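Local coordinates for protein tryptophanyl-tRNA synthetase (Cryptosporidium parvum Iowa II, PDB 3HV0) that probably charges tRNA(Trp) with L-tryptophan at the expense of ATP, as a class I aminoacyl-tRNA synthetase whose catalytic region this chain comprises, at residues A[83-95]-A[273-285]. Sequence-based numbering, arbitrary orientation.
Sequences PSSESLHVGHLVP and NSSIFVNDNEESI
H89 and F277 bring two loops together through a single beta bridge: the HIGH-type signature of class I synthetases, here HVGH at 89-92, lies against the loop leading into helix 282-292. In class I enzymes this motif serves ATP binding and amino acid activation, probably here too; the H89 side chain is about 9 Å from the bound tryptophan. Two backbone bonds make the bridge, V278 N to L88 O at 3.1 Å and V90 N to I276 O at 2.9 Å. The tight part is buried and apolar: V90, I276 and V278 pack against helix 344-367 through L358, L355 and H362, and L93 adds its CD1 3.5 Å from V278 CG1. V278 straddles the join, because its other methyl, CG2, turns to buried S87 OG. F277 N is held by D280 OD2, which also pairs with K288.

Toward the outside the fit is looser. The S87 hydroxyl gives exposed N279 OD1 only a weak bond of 3.3 Å. F277 has its CG anti to the carbonyl carbon (chi1 -61°), which puts the phenyl side by side with the H89 imidazole, the rings oblique, their planes 48° apart. S87 O meets the phenyl rim near its plane, 3.5 Å from F277 CD1, while S275 OG sits over one face of the H89 ring, offset toward CD2.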
# COMPACT_ATOMS: atom_id res chain seq x y z
N PRO A 83 1.71 8.61 -15.26
CA PRO A 83 0.75 9.48 -15.90
C PRO A 83 0.60 10.87 -15.26
O PRO A 83 -0.35 11.12 -14.53
CB PRO A 83 -0.56 8.71 -15.76
CG PRO A 83 -0.40 7.92 -14.57
CD PRO A 83 1.04 7.55 -14.49
N SER A 84 1.53 11.78 -15.56
CA SER A 84 1.43 13.18 -15.13
C SER A 84 0.83 14.07 -16.20
O SER A 84 0.59 15.26 -15.97
CB SER A 84 2.81 13.69 -14.75
OG SER A 84 3.79 13.05 -15.53
N SER A 85 0.63 13.52 -17.40
CA SER A 85 0.04 14.27 -18.51
C SER A 85 -0.87 13.32 -19.27
O SER A 85 -0.67 12.11 -19.24
CB SER A 85 1.13 14.81 -19.45
OG SER A 85 1.75 13.76 -20.19
N GLU A 86 -1.84 13.88 -19.97
CA GLU A 86 -2.83 13.09 -20.69
C GLU A 86 -2.23 12.35 -21.88
O GLU A 86 -2.70 11.26 -22.22
CB GLU A 86 -4.01 13.95 -21.14
CG GLU A 86 -5.27 13.12 -21.34
CD GLU A 86 -6.46 13.94 -21.78
OE1 GLU A 86 -7.07 14.63 -20.92
OE2 GLU A 86 -6.80 13.88 -22.99
N SER A 87 -1.19 12.93 -22.49
CA SER A 87 -0.50 12.28 -23.59
C SER A 87 0.99 12.04 -23.30
O SER A 87 1.62 12.77 -22.55
CB SER A 87 -0.65 13.11 -24.86
OG SER A 87 -0.17 12.38 -25.97
N LEU A 88 1.53 11.00 -23.90
CA LEU A 88 2.95 10.69 -23.76
C LEU A 88 3.78 11.64 -24.61
O LEU A 88 3.37 11.99 -25.72
CB LEU A 88 3.23 9.24 -24.16
CG LEU A 88 3.17 8.21 -23.01
CD1 LEU A 88 1.87 8.31 -22.19
CD2 LEU A 88 3.37 6.80 -23.54
N HIS A 89 4.94 12.08 -24.09
CA HIS A 89 5.92 12.80 -24.92
C HIS A 89 6.51 11.79 -25.90
O HIS A 89 6.41 10.58 -25.68
CB HIS A 89 7.07 13.41 -24.11
CG HIS A 89 6.64 14.28 -22.96
ND1 HIS A 89 7.13 14.13 -21.68
CD2 HIS A 89 5.77 15.32 -22.91
CE1 HIS A 89 6.58 15.03 -20.89
NE2 HIS A 89 5.75 15.77 -21.61
N VAL A 90 7.12 12.28 -26.96
CA VAL A 90 7.79 11.38 -27.89
C VAL A 90 9.01 10.75 -27.23
O VAL A 90 9.42 9.63 -27.60
CB VAL A 90 8.17 12.12 -29.20
CG1 VAL A 90 8.79 11.17 -30.20
CG2 VAL A 90 6.93 12.76 -29.81
N GLY A 91 9.57 11.44 -26.22
CA GLY A 91 10.72 10.93 -25.48
C GLY A 91 10.35 9.67 -24.74
O GLY A 91 11.13 8.73 -24.66
N HIS A 92 9.12 9.64 -24.23
CA HIS A 92 8.58 8.49 -23.51
C HIS A 92 8.33 7.29 -24.37
O HIS A 92 8.11 6.23 -23.85
CB HIS A 92 7.28 8.86 -22.80
CG HIS A 92 7.47 9.75 -21.61
ND1 HIS A 92 6.85 10.97 -21.49
CD2 HIS A 92 8.22 9.59 -20.50
CE1 HIS A 92 7.21 11.53 -20.34
NE2 HIS A 92 8.05 10.71 -19.73
N LEU A 93 8.34 7.46 -25.68
CA LEU A 93 8.20 6.32 -26.59
C LEU A 93 9.51 5.55 -26.77
O LEU A 93 9.51 4.47 -27.35
CB LEU A 93 7.71 6.78 -27.96
CG LEU A 93 6.24 7.17 -28.11
CD1 LEU A 93 6.05 7.65 -29.55
CD2 LEU A 93 5.31 6.00 -27.81
N VAL A 94 10.62 6.12 -26.32
CA VAL A 94 11.92 5.49 -26.47
C VAL A 94 11.98 4.14 -25.72
O VAL A 94 12.29 3.11 -26.32
CB VAL A 94 13.08 6.45 -26.09
CG1 VAL A 94 14.40 5.69 -25.85
CG2 VAL A 94 13.24 7.53 -27.19
N PRO A 95 11.63 4.11 -24.43
CA PRO A 95 11.64 2.78 -23.83
C PRO A 95 10.54 1.84 -24.34
O PRO A 95 10.77 0.65 -24.44
CB PRO A 95 11.44 3.08 -22.34
CG PRO A 95 11.82 4.48 -22.17
CD PRO A 95 11.38 5.16 -23.43
N ASN A 273 5.64 24.32 -19.98
CA ASN A 273 6.57 23.20 -20.05
C ASN A 273 6.27 22.27 -21.24
O ASN A 273 6.13 21.05 -21.08
CB ASN A 273 6.60 22.44 -18.72
CG ASN A 273 5.21 22.18 -18.16
OD1 ASN A 273 4.66 21.10 -18.33
ND2 ASN A 273 4.64 23.19 -17.50
N SER A 274 6.21 22.86 -22.43
CA SER A 274 5.77 22.16 -23.64
C SER A 274 6.91 21.47 -24.40
O SER A 274 7.83 22.13 -24.89
CB SER A 274 5.08 23.14 -24.59
OG SER A 274 3.92 23.70 -24.00
N SER A 275 6.82 20.15 -24.47
CA SER A 275 7.63 19.35 -25.40
C SER A 275 6.70 18.56 -26.33
O SER A 275 5.47 18.64 -26.21
CB SER A 275 8.53 18.40 -24.63
OG SER A 275 7.75 17.51 -23.84
N ILE A 276 7.29 17.79 -27.23
CA ILE A 276 6.55 17.16 -28.34
C ILE A 276 5.67 15.97 -27.86
O ILE A 276 6.19 14.94 -27.40
CB ILE A 276 7.56 16.69 -29.43
CG1 ILE A 276 7.19 17.19 -30.80
CG2 ILE A 276 7.62 15.21 -29.52
CD1 ILE A 276 7.25 18.71 -30.91
N PHE A 277 4.35 16.11 -27.94
CA PHE A 277 3.45 15.01 -27.57
C PHE A 277 3.05 14.18 -28.80
O PHE A 277 3.01 14.69 -29.92
CB PHE A 277 2.21 15.52 -26.86
CG PHE A 277 2.48 16.25 -25.58
CD1 PHE A 277 2.53 15.57 -24.36
CD2 PHE A 277 2.66 17.63 -25.57
CE1 PHE A 277 2.76 16.25 -23.16
CE2 PHE A 277 2.90 18.31 -24.37
CZ PHE A 277 2.96 17.62 -23.17
N VAL A 278 2.73 12.91 -28.58
CA VAL A 278 2.34 12.03 -29.70
C VAL A 278 1.02 12.43 -30.35
O VAL A 278 0.75 12.01 -31.47
CB VAL A 278 2.25 10.54 -29.29
CG1 VAL A 278 3.61 10.03 -28.85
CG2 VAL A 278 1.22 10.35 -28.21
N ASN A 279 0.19 13.22 -29.66
CA ASN A 279 -1.05 13.74 -30.23
C ASN A 279 -0.96 15.18 -30.74
O ASN A 279 -1.98 15.83 -30.98
CB ASN A 279 -2.20 13.62 -29.23
CG ASN A 279 -2.06 14.58 -28.06
OD1 ASN A 279 -0.97 15.01 -27.72
ND2 ASN A 279 -3.18 14.91 -27.45
N ASP A 280 0.26 15.69 -30.92
CA ASP A 280 0.46 17.02 -31.49
C ASP A 280 0.24 16.99 -33.00
O ASP A 280 0.68 16.06 -33.69
CB ASP A 280 1.88 17.56 -31.21
CG ASP A 280 1.97 18.34 -29.91
OD1 ASP A 280 0.93 18.73 -29.34
OD2 ASP A 280 3.11 18.60 -29.46
N ASN A 281 -0.43 18.02 -33.51
CA ASN A 281 -0.60 18.20 -34.95
C ASN A 281 0.68 18.78 -35.56
O ASN A 281 1.57 19.20 -34.84
CB ASN A 281 -1.84 19.06 -35.27
CG ASN A 281 -1.75 20.47 -34.70
OD1 ASN A 281 -0.67 21.02 -34.50
ND2 ASN A 281 -2.91 21.07 -34.45
N GLU A 282 0.74 18.81 -36.89
CA GLU A 282 1.90 19.32 -37.63
C GLU A 282 2.32 20.73 -37.19
O GLU A 282 3.50 21.02 -37.04
CB GLU A 282 1.62 19.33 -39.14
CG GLU A 282 2.87 19.22 -40.01
CD GLU A 282 2.56 18.99 -41.49
OE1 GLU A 282 1.37 18.92 -41.86
OE2 GLU A 282 3.52 18.86 -42.28
N GLU A 283 1.34 21.61 -36.98
CA GLU A 283 1.64 23.00 -36.63
C GLU A 283 2.26 23.10 -35.24
O GLU A 283 3.25 23.80 -35.06
CB GLU A 283 0.39 23.88 -36.75
CG GLU A 283 0.05 24.32 -38.18
CD GLU A 283 -0.61 23.24 -39.04
OE1 GLU A 283 -0.98 22.16 -38.50
OE2 GLU A 283 -0.77 23.49 -40.26
N SER A 284 1.67 22.40 -34.27
CA SER A 284 2.25 22.32 -32.92
C SER A 284 3.71 21.86 -32.95
O SER A 284 4.56 22.44 -32.27
CB SER A 284 1.44 21.36 -32.03
OG SER A 284 0.59 22.09 -31.16
N ILE A 285 3.98 20.82 -33.74
CA ILE A 285 5.31 20.25 -33.87
C ILE A 285 6.30 21.28 -34.44
O ILE A 285 7.34 21.54 -33.83
CB ILE A 285 5.28 18.97 -34.75
CG1 ILE A 285 4.64 17.82 -33.95
CG2 ILE A 285 6.68 18.59 -35.24
CD1 ILE A 285 4.59 16.49 -34.68